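Local coordinates for bifunctional GH43-CE protein (Bacteroides eggerthii, PDB 6MLY) that probably cleaves beta-xylosidic linkages of xylan with a family 43 glycoside hydrolase domain and carries a second domain assigned as a carbohydrate esterase, at residues A97-Y102 with H144-D149; Q402-Q407 with K476-M481; L437-V442 with Y461-S466; V730-A735 with C742-F747. All coordinates share one frame; numbering follows the deposited sequence.

Contact 1 of 4, residues A97-Y102 with H144-D149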
loop_
_atom_site.group_PDB
_atom_site.type_symbol
_atom_site.label_atom_id
_atom_site.label_comp_id
_atom_site.label_asym_id
_atom_site.label_seq_id
_atom_site.Cartn_x
_atom_site.Cartn_y
_atom_site.Cartn_z
ATOM N N ALA A 97 0.914 26.759 1.486
ATOM C CA ALA A 97 0.517 27.381 0.218
ATOM C C ALA A 97 1.405 28.591 -0.084
ATOM O O ALA A 97 1.600 29.459 0.762
ATOM C CB ALA A 97 -0.937 27.780 0.265
ATOM N N SER A 98 1.936 28.613 -1.310
ATOM C CA SER A 98 2.847 29.626 -1.778
ATOM C C SER A 98 2.135 30.479 -2.829
ATOM O O SER A 98 1.063 30.118 -3.310
ATOM C CB SER A 98 4.116 29.011 -2.329
ATOM O OG SER A 98 3.851 28.186 -3.454
ATOM N N CYS A 99 2.762 31.610 -3.159
ATOM C CA CYS A 99 2.276 32.561 -4.139
ATOM C C CYS A 99 3.402 32.815 -5.146
ATOM O O CYS A 99 4.492 33.229 -4.747
ATOM C CB CYS A 99 1.853 33.850 -3.445
ATOM S SG CYS A 99 0.926 34.988 -4.505
ATOM N N LEU A 100 3.146 32.528 -6.430
ATOM C CA LEU A 100 4.148 32.684 -7.496
ATOM C C LEU A 100 3.693 33.770 -8.482
ATOM O O LEU A 100 2.606 33.668 -9.053
ATOM C CB LEU A 100 4.342 31.339 -8.204
ATOM C CG LEU A 100 5.254 31.360 -9.431
ATOM C CD1 LEU A 100 6.662 31.804 -9.066
ATOM C CD2 LEU A 100 5.279 30.000 -10.112
ATOM N N ARG A 101 4.552 34.780 -8.685
ATOM C CA ARG A 101 4.280 35.927 -9.582
ATOM C C ARG A 101 5.510 36.231 -10.443
ATOM O O ARG A 101 6.627 35.827 -10.105
ATOM C CB ARG A 101 3.942 37.200 -8.801
ATOM C CG ARG A 101 2.724 37.088 -7.901
ATOM C CD ARG A 101 1.447 36.826 -8.679
ATOM N NE ARG A 101 0.277 37.029 -7.813
ATOM C CZ ARG A 101 -1.016 36.590 -8.102
ATOM N NH1 ARG A 101 -1.337 35.903 -9.218
ATOM N NH2 ARG A 101 -1.975 37.097 -7.379
ATOM N N TYR A 102 5.274 36.958 -11.541
ATOM C CA TYR A 102 6.314 37.502 -12.414
ATOM C C TYR A 102 5.951 38.933 -12.787
ATOM O O TYR A 102 4.917 39.155 -13.405
ATOM C CB TYR A 102 6.431 36.706 -13.711
ATOM C CG TYR A 102 7.332 37.311 -14.759
ATOM C CD1 TYR A 102 6.824 38.091 -15.788
ATOM C CD2 TYR A 102 8.694 37.068 -14.744
ATOM C CE1 TYR A 102 7.650 38.620 -16.768
ATOM C CE2 TYR A 102 9.535 37.593 -15.712
ATOM C CZ TYR A 102 9.011 38.370 -16.727
ATOM O OH TYR A 102 9.849 38.870 -17.676
ATOM N N HIS A 144 -1.986 33.583 1.789
ATOM C CA HIS A 144 -1.875 34.930 1.269
ATOM C C HIS A 144 -1.637 34.874 -0.242
ATOM O O HIS A 144 -0.966 33.977 -0.740
ATOM C CB HIS A 144 -0.762 35.699 1.997
ATOM C CG HIS A 144 0.613 35.161 1.769
ATOM N ND1 HIS A 144 1.331 34.518 2.761
ATOM C CD2 HIS A 144 1.407 35.166 0.675
ATOM C CE1 HIS A 144 2.506 34.153 2.286
ATOM N NE2 HIS A 144 2.577 34.536 1.008
ATOM N N SER A 145 -2.190 35.857 -0.955
ATOM C CA SER A 145 -1.996 36.020 -2.389
ATOM C C SER A 145 -1.608 37.472 -2.680
ATOM O O SER A 145 -2.471 38.292 -2.929
ATOM C CB SER A 145 -3.236 35.606 -3.144
ATOM O OG SER A 145 -3.175 36.016 -4.503
ATOM N N PHE A 146 -0.302 37.762 -2.619
ATOM C CA PHE A 146 0.247 39.089 -2.918
ATOM C C PHE A 146 0.110 39.359 -4.422
ATOM O O PHE A 146 0.022 38.414 -5.219
ATOM C CB PHE A 146 1.696 39.210 -2.431
ATOM C CG PHE A 146 2.722 38.501 -3.275
ATOM C CD1 PHE A 146 3.337 39.145 -4.337
ATOM C CD2 PHE A 146 3.088 37.190 -3.007
ATOM C CE1 PHE A 146 4.284 38.495 -5.115
ATOM C CE2 PHE A 146 4.037 36.541 -3.785
ATOM C CZ PHE A 146 4.636 37.195 -4.836
ATOM N N PHE A 147 0.097 40.654 -4.782
ATOM C CA PHE A 147 -0.267 41.123 -6.119
ATOM C C PHE A 147 0.323 42.513 -6.376
ATOM O O PHE A 147 0.201 43.406 -5.534
ATOM C CB PHE A 147 -1.790 41.176 -6.250
ATOM C CG PHE A 147 -2.298 41.461 -7.640
ATOM C CD1 PHE A 147 -2.490 42.764 -8.073
ATOM C CD2 PHE A 147 -2.587 40.426 -8.516
ATOM C CE1 PHE A 147 -2.958 43.028 -9.352
ATOM C CE2 PHE A 147 -3.062 40.689 -9.792
ATOM C CZ PHE A 147 -3.242 41.989 -10.209
ATOM N N PHE A 148 0.931 42.686 -7.558
ATOM C CA PHE A 148 1.418 43.983 -8.055
ATOM C C PHE A 148 0.321 44.666 -8.876
ATOM O O PHE A 148 -0.060 44.171 -9.934
ATOM C CB PHE A 148 2.654 43.803 -8.939
ATOM C CG PHE A 148 3.786 43.057 -8.288
ATOM C CD1 PHE A 148 4.741 43.731 -7.545
ATOM C CD2 PHE A 148 3.892 41.680 -8.412
ATOM C CE1 PHE A 148 5.780 43.044 -6.940
ATOM C CE2 PHE A 148 4.932 40.993 -7.806
ATOM C CZ PHE A 148 5.876 41.678 -7.074
ATOM N N ASP A 149 -0.164 45.811 -8.383
ATOM C CA ASP A 149 -1.219 46.586 -9.048
ATOM C C ASP A 149 -0.580 47.677 -9.914
ATOM O O ASP A 149 0.564 48.083 -9.696
ATOM C CB ASP A 149 -2.200 47.183 -8.035
ATOM C CG ASP A 149 -3.584 47.441 -8.606
ATOM O OD1 ASP A 149 -4.007 46.679 -9.502
ATOM O OD2 ASP A 149 -4.226 48.410 -8.157
#
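Strand Cys99-Tyr102 and strand Ser145-Phe148, joined here chiefly by Cys99 and Arg101 meeting Phe146, run almost parallel, 11° between their directions and 7.1 Å between axes at closest approach. No backbone bond links them; side chains bridge the gap. Cys99, small enough for this buried spot, sets SG obliquely beside the Phe146 ring, 4.0 Å from its centroid, a sulfur-aromatic contact. Phe146 CG sits between its own backbone N and carbonyl carbon (chi1 75°), bringing the ring up against both partners: Cys99 touches the CD2-CE2 side, while Arg101 CG packs 3.5 Å from CE1. Arginine suits its position because its aliphatic part can slide past this ring while its polar end reaches the backbone of the other strand. The chain bends at chi2 (-63°), and the guanidinium grips Phe146 O side-on, NE at 3.0 Å and NH2 at 3.2 Å. This oxygen lies in the guanidinium plane and takes both bonds. Phe147 instead presents the edge of its ring, CD2, to one guanidinium face, 3.6 Å from NH2. Arg101 NH2 also bonds Leu204 O, and Phe205 adds a cation-pi contact. Each strand is at the border of its own antiparallel sheet, Cys99 and Arg101 pairing with strand 106-113 and Ser145 and Phe147 with strand 154-158, consistent with inner strands of neighbouring blades in the family 43 beta-propeller.

Contact 2 of 4, residues Q402-Q407 with K476-M481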
loop_
_atom_site.group_PDB
_atom_site.type_symbol
_atom_site.label_atom_id
_atom_site.label_comp_id
_atom_site.label_asym_id
_atom_site.label_seq_id
_atom_site.Cartn_x
_atom_site.Cartn_y
_atom_site.Cartn_z
ATOM N N GLN A 402 4.145 7.314 5.567
ATOM C CA GLN A 402 3.433 8.387 6.264
ATOM C C GLN A 402 3.327 8.013 7.754
ATOM O O GLN A 402 4.237 7.385 8.288
ATOM C CB GLN A 402 2.083 8.680 5.606
ATOM C CG GLN A 402 1.645 10.128 5.803
ATOM C CD GLN A 402 0.224 10.368 5.369
ATOM O OE1 GLN A 402 -0.151 10.073 4.239
ATOM N NE2 GLN A 402 -0.578 10.918 6.264
ATOM N N ARG A 403 2.246 8.424 8.430
ATOM C CA ARG A 403 2.021 8.089 9.830
ATOM C C ARG A 403 1.743 6.589 9.924
ATOM O O ARG A 403 2.357 5.891 10.721
ATOM C CB ARG A 403 0.843 8.881 10.403
ATOM C CG ARG A 403 0.470 8.510 11.831
ATOM C CD ARG A 403 -0.903 9.037 12.205
ATOM N NE ARG A 403 -1.135 9.015 13.644
ATOM C CZ ARG A 403 -0.877 10.024 14.473
ATOM N NH1 ARG A 403 -0.417 11.175 14.006
ATOM N NH2 ARG A 403 -1.085 9.879 15.770
ATOM N N LYS A 404 0.796 6.140 9.094
ATOM C CA LYS A 404 0.483 4.743 8.884
ATOM C C LYS A 404 1.357 4.218 7.742
ATOM O O LYS A 404 0.906 4.117 6.603
ATOM C CB LYS A 404 -1.011 4.598 8.591
ATOM C CG LYS A 404 -1.909 5.120 9.703
ATOM C CD LYS A 404 -3.318 4.585 9.657
ATOM C CE LYS A 404 -4.123 4.980 10.875
ATOM N NZ LYS A 404 -5.537 4.556 10.746
ATOM N N TYR A 405 2.607 3.882 8.084
ATOM C CA TYR A 405 3.661 3.546 7.122
ATOM C C TYR A 405 3.749 2.029 6.945
ATOM O O TYR A 405 3.082 1.282 7.655
ATOM C CB TYR A 405 5.016 4.088 7.589
ATOM C CG TYR A 405 5.430 3.661 8.975
ATOM C CD1 TYR A 405 5.251 4.504 10.059
ATOM C CD2 TYR A 405 6.000 2.419 9.212
ATOM C CE1 TYR A 405 5.624 4.128 11.339
ATOM C CE2 TYR A 405 6.381 2.028 10.486
ATOM C CZ TYR A 405 6.193 2.887 11.556
ATOM O OH TYR A 405 6.560 2.528 12.821
ATOM N N GLY A 406 4.600 1.607 6.001
ATOM C CA GLY A 406 4.981 0.213 5.807
ATOM C C GLY A 406 6.443 0.097 5.414
ATOM O O GLY A 406 6.869 0.732 4.465
ATOM N N GLN A 407 7.198 -0.727 6.153
ATOM C CA GLN A 407 8.638 -0.918 5.951
ATOM C C GLN A 407 8.900 -2.278 5.300
ATOM O O GLN A 407 8.032 -3.139 5.281
ATOM C CB GLN A 407 9.385 -0.833 7.283
ATOM C CG GLN A 407 9.321 0.547 7.921
ATOM C CD GLN A 407 9.936 0.584 9.300
ATOM O OE1 GLN A 407 9.558 -0.176 10.194
ATOM N NE2 GLN A 407 10.879 1.496 9.485
ATOM N N LYS A 476 -2.702 -1.318 4.038
ATOM C CA LYS A 476 -3.906 -0.527 3.746
ATOM C C LYS A 476 -3.607 0.955 4.007
ATOM O O LYS A 476 -3.849 1.460 5.104
ATOM C CB LYS A 476 -5.107 -0.997 4.576
ATOM C CG LYS A 476 -5.660 -2.369 4.214
ATOM C CD LYS A 476 -5.924 -2.556 2.734
ATOM C CE LYS A 476 -6.762 -3.781 2.430
ATOM N NZ LYS A 476 -8.183 -3.602 2.815
ATOM N N MET A 477 -3.073 1.627 2.981
ATOM C CA MET A 477 -2.702 3.033 3.046
ATOM C C MET A 477 -3.942 3.869 3.397
ATOM O O MET A 477 -5.009 3.657 2.822
ATOM C CB MET A 477 -2.138 3.507 1.700
ATOM C CG MET A 477 -0.778 2.925 1.363
ATOM S SD MET A 477 -0.398 3.028 -0.429
ATOM C CE MET A 477 1.374 3.404 -0.314
ATOM N N GLN A 478 -3.793 4.794 4.355
ATOM C CA GLN A 478 -4.812 5.806 4.643
ATOM C C GLN A 478 -4.161 7.199 4.638
ATOM O O GLN A 478 -3.055 7.394 5.174
ATOM C CB GLN A 478 -5.524 5.533 5.973
ATOM C CG GLN A 478 -6.808 6.348 6.134
ATOM C CD GLN A 478 -7.342 6.427 7.545
ATOM O OE1 GLN A 478 -6.932 5.692 8.442
ATOM N NE2 GLN A 478 -8.280 7.337 7.753
ATOM N N TYR A 479 -4.863 8.161 4.026
ATOM C CA TYR A 479 -4.426 9.541 3.945
ATOM C C TYR A 479 -4.800 10.262 5.248
ATOM O O TYR A 479 -5.874 10.854 5.355
ATOM C CB TYR A 479 -5.035 10.221 2.716
ATOM C CG TYR A 479 -4.539 11.626 2.488
ATOM C CD1 TYR A 479 -3.304 11.857 1.906
ATOM C CD2 TYR A 479 -5.294 12.725 2.871
ATOM C CE1 TYR A 479 -2.835 13.144 1.702
ATOM C CE2 TYR A 479 -4.840 14.019 2.676
ATOM C CZ TYR A 479 -3.605 14.229 2.087
ATOM O OH TYR A 479 -3.135 15.497 1.887
ATOM N N THR A 480 -3.892 10.193 6.229
ATOM C CA THR A 480 -4.094 10.729 7.578
ATOM C C THR A 480 -3.491 12.137 7.656
ATOM O O THR A 480 -2.682 12.519 6.808
ATOM C CB THR A 480 -3.506 9.772 8.628
ATOM O OG1 THR A 480 -2.088 9.686 8.475
ATOM C CG2 THR A 480 -4.071 8.371 8.531
ATOM N N MET A 481 -3.901 12.896 8.681
ATOM C CA MET A 481 -3.413 14.264 8.944
ATOM C C MET A 481 -3.088 14.390 10.431
ATOM O O MET A 481 -4.004 14.481 11.246
ATOM C CB MET A 481 -4.461 15.318 8.563
#
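Lys404 and Thr480 bring together two loops of the concanavalin A-like beta-sandwich: residues 402-405 turn between strands 395-401 and 406-411 of one sheet, and 477-481 lead from edge strand 469-476 of the other sheet toward strand 488-491. The apolar part of the contact is modest. Thr480 CG2 lies across the extended aliphatic chain of Lys404, 4.0 Å from CD, the two side chains meeting at about a right angle. Threonine fits because its two branches divide the work: the methyl meets the lysine, while the hydroxyl faces Gln402 and Arg403 and bonds Pro482 O. The polar part gathers round Thr480 and Gln478. Arg403 sets its CB methylene beside the hydroxyl, 3.6 Å from Thr480 OG1. The amide end of Gln402 reaches in beside Thr480, its CD 3.9 Å from the backbone O. Tyr487 OH, outside both segments, lies at hydrogen-bonding distance of both Lys404 O and Gln478 O, sharing its one proton, and so joins the two loops. A lysine is long enough to span the rim of this surface contact; an alanine here would probably leave Gln478 OE1 without its mate and uncover the Thr480 methyl. Lys404 NZ meets Gln478 OE1 at 2.9 Å, nearly along the C=O axis (165°).

Contact 3 of 4, residues L437-V442 with Y461-S466; sequences LNQQVV and YSLDGS
Leu463 is the hub on which Leu437, Gln439 and Val442 converge, at one end of the concanavalin A-like beta-sandwich, at the open end of the hairpin of strands 441-449 and 456-462. Two leucine tips make the inner contact: Leu437 CD1 lies 3.7 Å from Leu463 CD2, the two side chains running past one another head to tail. Val442 CG2 is more distant, 4.5 Å from the same methyl, and also approaches Ser462 O at 3.7 Å. Branched apolar residues suit this position, since Ile419 of strand 418-423 touches Leu437, Val442 and Leu463 alike. Toward the rim, Gln439 extends over Leu463 with its chain straight beyond CG, placing CD 3.8 Å from Leu463 CB. Glutamine serves well here, its methylene chain carrying the amide across to Leu463 at the partly exposed rim; replacing it with an alanine would probably uncover Leu463 CB and the backbone oxygen beside it. Farther out, the strands place both partners. Residues 437-440 carry the chain from strand 430-436 of one sheet to strand 441-449 of the other, and Ser462 pairs with Tyr443 in the hairpin. Beyond Leu463 the chain turns through polar bonds. Ser462 OG donates to Asp464 O at 2.7 Å, with Asn467 O competing for the same proton. Asp464 then makes an Asx turn, OD1 receiving Ser466 N at 3.1 Å from above the carboxylate plane.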
loop_
_atom_site.group_PDB
_atom_site.type_symbol
_atom_site.label_atom_id
_atom_site.label_comp_id
_atom_site.label_asym_id
_atom_site.label_seq_id
_atom_site.Cartn_x
_atom_site.Cartn_y
_atom_site.Cartn_z
ATOM N N LEU A 437 18.786 -13.678 6.398
ATOM C CA LEU A 437 19.644 -13.326 5.272
ATOM C C LEU A 437 21.026 -13.964 5.466
ATOM O O LEU A 437 21.612 -13.870 6.549
ATOM C CB LEU A 437 19.733 -11.800 5.158
ATOM C CG LEU A 437 20.444 -11.279 3.909
ATOM C CD1 LEU A 437 19.762 -11.768 2.639
ATOM C CD2 LEU A 437 20.523 -9.762 3.920
ATOM N N ASN A 438 21.518 -14.628 4.411
ATOM C CA ASN A 438 22.843 -15.250 4.386
ATOM C C ASN A 438 23.704 -14.637 3.270
ATOM O O ASN A 438 24.798 -15.128 3.009
ATOM C CB ASN A 438 22.724 -16.768 4.245
ATOM C CG ASN A 438 21.702 -17.358 5.197
ATOM O OD1 ASN A 438 21.829 -17.220 6.412
ATOM N ND2 ASN A 438 20.674 -17.999 4.659
ATOM N N GLN A 439 23.203 -13.576 2.619
ATOM C CA GLN A 439 23.977 -12.717 1.707
ATOM C C GLN A 439 24.135 -11.328 2.342
ATOM O O GLN A 439 23.681 -11.085 3.464
ATOM C CB GLN A 439 23.282 -12.566 0.350
ATOM C CG GLN A 439 22.832 -13.875 -0.281
ATOM C CD GLN A 439 22.240 -13.657 -1.653
ATOM O OE1 GLN A 439 22.028 -12.525 -2.090
ATOM N NE2 GLN A 439 21.962 -14.751 -2.345
ATOM N N GLN A 440 24.782 -10.414 1.613
ATOM C CA GLN A 440 24.892 -9.024 2.056
ATOM C C GLN A 440 24.250 -8.081 1.028
ATOM O O GLN A 440 23.665 -7.068 1.416
ATOM C CB GLN A 440 26.348 -8.705 2.385
ATOM C CG GLN A 440 26.933 -9.700 3.378
ATOM C CD GLN A 440 27.933 -9.072 4.315
ATOM O OE1 GLN A 440 28.734 -8.224 3.924
ATOM N NE2 GLN A 440 27.895 -9.503 5.567
ATOM N N VAL A 441 24.332 -8.429 -0.263
ATOM C CA VAL A 441 23.527 -7.778 -1.300
ATOM C C VAL A 441 22.090 -8.311 -1.202
ATOM O O VAL A 441 21.864 -9.521 -1.203
ATOM C CB VAL A 441 24.121 -7.994 -2.707
ATOM C CG1 VAL A 441 23.217 -7.430 -3.797
ATOM C CG2 VAL A 441 25.524 -7.411 -2.819
ATOM N N VAL A 442 21.131 -7.385 -1.109
ATOM C CA VAL A 442 19.710 -7.696 -0.997
ATOM C C VAL A 442 18.918 -6.643 -1.791
ATOM O O VAL A 442 19.353 -5.492 -1.937
ATOM C CB VAL A 442 19.276 -7.754 0.482
ATOM C CG1 VAL A 442 19.433 -6.409 1.172
ATOM C CG2 VAL A 442 17.854 -8.263 0.643
ATOM N N TYR A 461 10.883 -8.824 -1.222
ATOM C CA TYR A 461 12.348 -8.812 -1.160
ATOM C C TYR A 461 12.885 -9.680 -2.304
ATOM O O TYR A 461 12.112 -10.262 -3.053
ATOM C CB TYR A 461 12.846 -9.247 0.221
ATOM C CG TYR A 461 12.826 -10.731 0.492
ATOM C CD1 TYR A 461 13.886 -11.544 0.120
ATOM C CD2 TYR A 461 11.764 -11.322 1.158
ATOM C CE1 TYR A 461 13.879 -12.907 0.377
ATOM C CE2 TYR A 461 11.742 -12.682 1.428
ATOM C CZ TYR A 461 12.806 -13.478 1.038
ATOM O OH TYR A 461 12.797 -14.818 1.294
ATOM N N SER A 462 14.213 -9.723 -2.441
ATOM C CA SER A 462 14.873 -10.514 -3.471
ATOM C C SER A 462 16.385 -10.574 -3.197
ATOM O O SER A 462 16.957 -9.617 -2.686
ATOM C CB SER A 462 14.560 -9.974 -4.843
ATOM O OG SER A 462 15.350 -10.603 -5.840
ATOM N N LEU A 463 17.006 -11.716 -3.533
ATOM C CA LEU A 463 18.444 -11.965 -3.339
ATOM C C LEU A 463 19.177 -11.884 -4.686
ATOM O O LEU A 463 20.373 -12.157 -4.760
ATOM C CB LEU A 463 18.624 -13.354 -2.716
ATOM C CG LEU A 463 17.741 -13.672 -1.508
ATOM C CD1 LEU A 463 18.125 -15.009 -0.896
ATOM C CD2 LEU A 463 17.823 -12.575 -0.459
ATOM N N ASP A 464 18.450 -11.453 -5.722
ATOM C CA ASP A 464 18.747 -11.722 -7.122
ATOM C C ASP A 464 18.201 -10.551 -7.953
ATOM O O ASP A 464 17.381 -9.761 -7.468
ATOM C CB ASP A 464 18.147 -13.089 -7.475
ATOM C CG ASP A 464 18.280 -13.559 -8.914
ATOM O OD1 ASP A 464 18.366 -12.701 -9.823
ATOM O OD2 ASP A 464 18.261 -14.794 -9.114
ATOM N N GLY A 465 18.672 -10.429 -9.199
ATOM C CA GLY A 465 18.157 -9.439 -10.142
ATOM C C GLY A 465 16.636 -9.458 -10.250
ATOM O O GLY A 465 16.004 -8.407 -10.174
ATOM N N SER A 466 16.047 -10.656 -10.399
ATOM C CA SER A 466 14.693 -10.792 -10.974
ATOM C C SER A 466 13.710 -11.602 -10.107
ATOM O O SER A 466 12.508 -11.384 -10.221
ATOM C CB SER A 466 14.781 -11.378 -12.364
ATOM O OG SER A 466 13.553 -11.212 -13.062
#

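Contact 4 of 4, residues V730-A735 with C742-F747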
loop_
_atom_site.group_PDB
_atom_site.type_symbol
_atom_site.label_atom_id
_atom_site.label_comp_id
_atom_site.label_asym_id
_atom_site.label_seq_id
_atom_site.Cartn_x
_atom_site.Cartn_y
_atom_site.Cartn_z
ATOM N N VAL A 730 -4.017 -37.258 2.994
ATOM C CA VAL A 730 -4.091 -36.926 4.406
ATOM C C VAL A 730 -2.691 -37.088 5.000
ATOM O O VAL A 730 -2.009 -38.061 4.693
ATOM C CB VAL A 730 -5.122 -37.799 5.141
ATOM C CG1 VAL A 730 -5.215 -37.428 6.613
ATOM C CG2 VAL A 730 -6.491 -37.725 4.483
ATOM N N ILE A 731 -2.286 -36.124 5.838
ATOM C CA ILE A 731 -0.954 -36.086 6.463
ATOM C C ILE A 731 -1.111 -35.754 7.953
ATOM O O ILE A 731 -1.884 -34.863 8.310
ATOM C CB ILE A 731 -0.040 -35.067 5.753
ATOM C CG1 ILE A 731 -0.028 -35.268 4.233
ATOM C CG2 ILE A 731 1.363 -35.107 6.344
ATOM C CD1 ILE A 731 0.870 -34.302 3.483
ATOM N N HIS A 732 -0.357 -36.454 8.810
ATOM C CA HIS A 732 -0.514 -36.346 10.261
ATOM C C HIS A 732 0.704 -36.919 10.991
ATOM O O HIS A 732 1.158 -38.021 10.688
ATOM C CB HIS A 732 -1.786 -37.065 10.733
ATOM C CG HIS A 732 -2.372 -36.476 11.970
ATOM N ND1 HIS A 732 -3.702 -36.124 12.059
ATOM C CD2 HIS A 732 -1.815 -36.143 13.153
ATOM C CE1 HIS A 732 -3.942 -35.613 13.247
ATOM N NE2 HIS A 732 -2.800 -35.610 13.937
ATOM N N GLY A 733 1.193 -36.169 11.982
ATOM C CA GLY A 733 2.288 -36.590 12.844
ATOM C C GLY A 733 1.844 -37.618 13.873
ATOM O O GLY A 733 0.658 -37.698 14.208
ATOM N N GLU A 734 2.814 -38.393 14.378
ATOM C CA GLU A 734 2.596 -39.454 15.364
ATOM C C GLU A 734 2.630 -38.894 16.795
ATOM O O GLU A 734 2.258 -39.588 17.733
ATOM C CB GLU A 734 3.662 -40.540 15.205
ATOM C CG GLU A 734 3.496 -41.385 13.952
ATOM C CD GLU A 734 4.358 -42.636 13.919
ATOM O OE1 GLU A 734 5.568 -42.530 14.213
ATOM O OE2 GLU A 734 3.812 -43.717 13.617
ATOM N N ALA A 735 3.077 -37.641 16.949
ATOM C CA ALA A 735 3.199 -36.963 18.249
ATOM C C ALA A 735 2.463 -35.610 18.214
ATOM O O ALA A 735 2.985 -34.593 18.673
ATOM C CB ALA A 735 4.658 -36.798 18.594
ATOM N N CYS A 742 -5.362 -40.641 15.267
ATOM C CA CYS A 742 -6.509 -41.496 14.907
ATOM C C CYS A 742 -7.464 -40.782 13.938
ATOM O O CYS A 742 -8.004 -41.413 13.036
ATOM C CB CYS A 742 -7.243 -42.028 16.142
ATOM S SG CYS A 742 -7.884 -40.792 17.312
ATOM N N GLN A 743 -7.648 -39.471 14.112
ATOM C CA GLN A 743 -8.584 -38.669 13.299
ATOM C C GLN A 743 -8.272 -38.807 11.802
ATOM O O GLN A 743 -9.159 -39.115 11.001
ATOM C CB GLN A 743 -8.526 -37.204 13.730
ATOM C CG GLN A 743 -9.170 -36.961 15.083
ATOM C CD GLN A 743 -10.661 -37.178 15.040
ATOM O OE1 GLN A 743 -11.326 -36.864 14.053
ATOM N NE2 GLN A 743 -11.197 -37.722 16.121
ATOM N N SER A 744 -7.009 -38.566 11.437
ATOM C CA SER A 744 -6.554 -38.700 10.056
ATOM C C SER A 744 -6.783 -40.131 9.544
ATOM O O SER A 744 -7.233 -40.302 8.410
ATOM C CB SER A 744 -5.112 -38.275 9.906
ATOM O OG SER A 744 -5.023 -36.889 9.603
ATOM N N ILE A 745 -6.505 -41.139 10.387
ATOM C CA ILE A 745 -6.568 -42.567 9.986
ATOM C C ILE A 745 -8.029 -42.993 9.771
ATOM O O ILE A 745 -8.334 -43.645 8.774
ATOM C CB ILE A 745 -5.831 -43.476 10.990
ATOM C CG1 ILE A 745 -4.355 -43.085 11.117
ATOM C CG2 ILE A 745 -5.988 -44.936 10.595
ATOM C CD1 ILE A 745 -3.639 -43.705 12.291
ATOM N N PHE A 746 -8.919 -42.618 10.699
ATOM C CA PHE A 746 -10.368 -42.759 10.505
ATOM C C PHE A 746 -10.757 -42.278 9.100
ATOM O O PHE A 746 -11.502 -42.947 8.396
ATOM C CB PHE A 746 -11.173 -41.934 11.517
ATOM C CG PHE A 746 -11.074 -42.330 12.971
ATOM C CD1 PHE A 746 -10.604 -43.578 13.359
ATOM C CD2 PHE A 746 -11.494 -41.450 13.961
ATOM C CE1 PHE A 746 -10.529 -43.922 14.699
ATOM C CE2 PHE A 746 -11.422 -41.802 15.301
ATOM C CZ PHE A 746 -10.941 -43.039 15.669
ATOM N N PHE A 747 -10.248 -41.103 8.715
ATOM C CA PHE A 747 -10.612 -40.441 7.469
ATOM C C PHE A 747 -10.010 -41.195 6.275
ATOM O O PHE A 747 -10.712 -41.499 5.319
ATOM C CB PHE A 747 -10.194 -38.966 7.521
ATOM C CG PHE A 747 -10.604 -38.126 6.336
ATOM C CD1 PHE A 747 -11.887 -38.200 5.815
ATOM C CD2 PHE A 747 -9.712 -37.240 5.754
ATOM C CE1 PHE A 747 -12.260 -37.418 4.731
ATOM C CE2 PHE A 747 -10.089 -36.451 4.675
ATOM C CZ PHE A 747 -11.363 -36.544 4.163
#
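Val730 opens the contact by splitting its two methyls between Ser744 and Phe747 on the helix that lies against its strand, the axes 8.3 Å apart and roughly antiparallel (156°). CG1, anti to the backbone N (chi1 -179°), points at Ser744 and lies 3.4 Å from its CB. CG2 goes to the phenylalanine, 3.5 Å from CD2, meeting the ring obliquely. A beta-branched valine suits a buried strand position that meets two helix residues about one turn apart, one methyl to each. Phe747, whose large ring occupies the interior here, also meets Phe728 edge-to-face. Ile731 turns to the other side of the sheet, where it touches Val673, Trp675 and Ile761. His732 faces the helix again, and its ND1 shares a hydrogen bond with Ser744 OG at 2.9 Å. The hydroxyl lies at the edge of the imidazole, near its plane, while NE2 on the far side of the ring bonds Val739 O. Both ring nitrogens are thus engaged, which fixes the rotation of the imidazole. Serine is small enough to let the helix lie close and still gives this buried ring a polar partner. Past Gly733 the chain leaves the helix. On the helix itself, Cys742 turns away from the strand into a disulfide with Cys687. The loop between strand and helix includes Asp736, possibly the acid of a Ser-His-Asp triad, and the His732 side chain touches that putative triad. Strand 727-733, helix 741-752 and strand 757-763 form a beta-alpha-beta crossover of the alpha/beta-hydrolase fold.

Overall arrangement
The four contacts sample three family regions of one long chain. Contact 1 lies in the glycoside hydrolase region, where the His144 side chain is about 6 Å from that of Asp143, predicted to tune the catalytic acid. Contacts 2 and 3 share the concanavalin A-like sandwich; contact 3 is nested in the loop that contact 2 closes, and their centres are 27 Å apart. Contact 4 belongs to the putative esterase, with the Phe747 side chain about 10 Å from the bound sodium ion. Centres of contacts 1 and 4 stand 77 Å apart, on opposite sides of the chain's centre, while the centre of contact 2 is 33 Å from that of contact 1 and 45 Å from that of contact 4.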